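Local coordinates for protein homoserine O-acetyltransferase (Bacillus anthracis str. 'Ames Ancestor', PDB 3I1I) that probably transfers an acetyl group from acetyl-CoA to the hydroxyl of homoserine, at residues G108-N113 against G209-E214. Residues are numbered along the deposited sequence; the frame is centred on the assembly and turned at random.
Sequences GPKSIN and GKYGEE
Lys110 reaches across to Gly212 and Tyr211 with the end of its side chain, and the evidence for a real link is one direct hydrogen bond: NZ of Lys110 donates to the carbonyl O of Gly212 at 3.0 Å. With a C=O...N angle of 122° and a tilt of 20°, the donor comes in at an angle to the C=O bond and somewhat off the carbonyl plane. The lysine chain gets there by folding at its second torsion (chi2 -59°) and then running on extended. The end of the lysine lies obliquely beside the Tyr211 ring, NZ of Lys110 3.6 Å from CE1 of Tyr211, while the phenol OH is held elsewhere, by Asp276 and the backbone N of Asn278.

A water ties the same parts together. It donates to the O of Gly209 at 2.7 Å, accepts from the N of Gly212 at 3.2 Å, and receives a weak bond from NZ of Lys110; its oxygen sits 3.8 Å above the centre of the Tyr211 ring. NZ of Lys110 also forms a salt bridge with Glu119, and this carboxylate probably offsets its charge.

Each segment contains a beta turn: a type I turn runs from Gly108 to Ser111, closed by Ser111 N to Gly108 O at 2.8 Å, and a type II' turn from Tyr211 to Glu214 has Gly212 at its second position with positive phi. The contact is thus a lysine hydrogen-bonded to the carbonyl of a neighbouring turn. It joins the loop between strand 87-91 and helix 129-142 to the loop before helix 217-228, probably part of the helical lid (cap) region common in alpha/beta hydrolases.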
loop_
_atom_site.group_PDB
_atom_site.type_symbol
_atom_site.label_atom_id
_atom_site.label_comp_id
_atom_site.label_asym_id
_atom_site.label_seq_id
_atom_site.Cartn_x
_atom_site.Cartn_y
_atom_site.Cartn_z
ATOM N N GLY A 108 2.257 7.811 -24.280
ATOM C CA GLY A 108 1.744 7.833 -22.918
ATOM C C GLY A 108 1.558 9.247 -22.375
ATOM O O GLY A 108 1.588 10.232 -23.137
ATOM N N PRO A 109 1.352 9.362 -21.052
ATOM C CA PRO A 109 1.057 10.635 -20.446
ATOM C C PRO A 109 2.168 11.667 -20.565
ATOM O O PRO A 109 1.885 12.860 -20.460
ATOM C CB PRO A 109 0.804 10.295 -18.966
ATOM C CG PRO A 109 0.704 8.837 -18.881
ATOM C CD PRO A 109 1.344 8.260 -20.077
ATOM N N LYS A 110 3.409 11.232 -20.762
ATOM C CA LYS A 110 4.475 12.182 -21.041
ATOM C C LYS A 110 4.501 12.678 -22.470
ATOM O O LYS A 110 5.203 13.663 -22.757
ATOM C CB LYS A 110 5.852 11.603 -20.720
ATOM C CG LYS A 110 6.283 11.711 -19.260
ATOM C CD LYS A 110 6.336 13.184 -18.745
ATOM C CE LYS A 110 6.083 13.287 -17.208
ATOM N NZ LYS A 110 5.416 14.577 -16.722
ATOM N N SER A 111 3.792 12.015 -23.377
ATOM C CA SER A 111 3.840 12.388 -24.784
ATOM C C SER A 111 3.127 13.724 -24.996
ATOM O O SER A 111 2.214 14.085 -24.233
ATOM C CB SER A 111 3.228 11.280 -25.663
ATOM O OG SER A 111 3.927 10.047 -25.490
ATOM N N ILE A 112 3.558 14.469 -26.020
ATOM C CA ILE A 112 2.927 15.743 -26.353
ATOM C C ILE A 112 1.642 15.477 -27.125
ATOM O O ILE A 112 1.640 14.752 -28.099
ATOM C CB ILE A 112 3.834 16.634 -27.246
ATOM C CG1 ILE A 112 5.215 16.847 -26.600
ATOM C CG2 ILE A 112 3.134 17.956 -27.571
ATOM C CD1 ILE A 112 5.206 17.532 -25.234
ATOM N N ASN A 113 0.544 16.075 -26.702
ATOM C CA ASN A 113 -0.676 16.038 -27.497
ATOM C C ASN A 113 -0.514 17.009 -28.684
ATOM O O ASN A 113 -0.257 18.184 -28.477
ATOM C CB ASN A 113 -1.837 16.445 -26.624
ATOM C CG ASN A 113 -3.137 16.422 -27.344
ATOM O OD1 ASN A 113 -3.203 16.258 -28.566
ATOM N ND2 ASN A 113 -4.201 16.609 -26.589
ATOM N N GLY A 209 -1.377 15.152 -11.448
ATOM C CA GLY A 209 -0.781 14.606 -12.656
ATOM C C GLY A 209 0.106 15.596 -13.388
ATOM O O GLY A 209 0.822 15.203 -14.299
ATOM N N LYS A 210 0.103 16.858 -12.974
ATOM C CA LYS A 210 0.903 17.877 -13.665
ATOM C C LYS A 210 2.213 18.223 -12.949
ATOM O O LYS A 210 2.575 19.375 -12.836
ATOM C CB LYS A 210 0.074 19.149 -13.889
ATOM C CG LYS A 210 -1.372 18.871 -14.307
ATOM C CD LYS A 210 -1.742 19.601 -15.583
ATOM C CE LYS A 210 -3.274 19.760 -15.719
ATOM N NZ LYS A 210 -3.684 20.430 -17.014
ATOM N N TYR A 211 2.944 17.217 -12.511
ATOM C CA TYR A 211 4.168 17.436 -11.726
ATOM C C TYR A 211 5.373 17.755 -12.613
ATOM O O TYR A 211 6.471 18.024 -12.108
ATOM C CB TYR A 211 4.477 16.205 -10.873
ATOM C CG TYR A 211 4.412 14.935 -11.695
ATOM C CD1 TYR A 211 5.477 14.545 -12.490
ATOM C CD2 TYR A 211 3.252 14.156 -11.720
ATOM C CE1 TYR A 211 5.394 13.400 -13.288
ATOM C CE2 TYR A 211 3.161 13.030 -12.504
ATOM C CZ TYR A 211 4.232 12.653 -13.287
ATOM O OH TYR A 211 4.166 11.525 -14.047
ATOM N N GLY A 212 5.194 17.644 -13.926
ATOM C CA GLY A 212 6.281 17.898 -14.875
ATOM C C GLY A 212 7.503 17.008 -14.695
ATOM O O GLY A 212 7.448 15.790 -14.908
ATOM N N GLU A 213 8.617 17.617 -14.300
ATOM C CA GLU A 213 9.883 16.893 -14.181
ATOM C C GLU A 213 10.144 16.428 -12.757
ATOM O O GLU A 213 11.042 15.624 -12.527
ATOM C CB GLU A 213 11.055 17.767 -14.671
ATOM C CG GLU A 213 11.024 18.112 -16.198
ATOM C CD GLU A 213 10.633 16.916 -17.075
ATOM O OE1 GLU A 213 11.310 15.854 -16.968
ATOM O OE2 GLU A 213 9.649 17.037 -17.865
ATOM N N GLU A 214 9.355 16.917 -11.811
ATOM C CA GLU A 214 9.496 16.502 -10.414
ATOM C C GLU A 214 8.515 15.403 -9.999
ATOM O O GLU A 214 7.399 15.671 -9.541
ATOM C CB GLU A 214 9.384 17.709 -9.504
ATOM C CG GLU A 214 10.730 18.381 -9.341
ATOM C CD GLU A 214 10.609 19.804 -8.879
ATOM O OE1 GLU A 214 11.182 20.105 -7.810
ATOM O OE2 GLU A 214 9.932 20.606 -9.581
HETATM O O HOH W 1 3.130 15.748 -15.517
#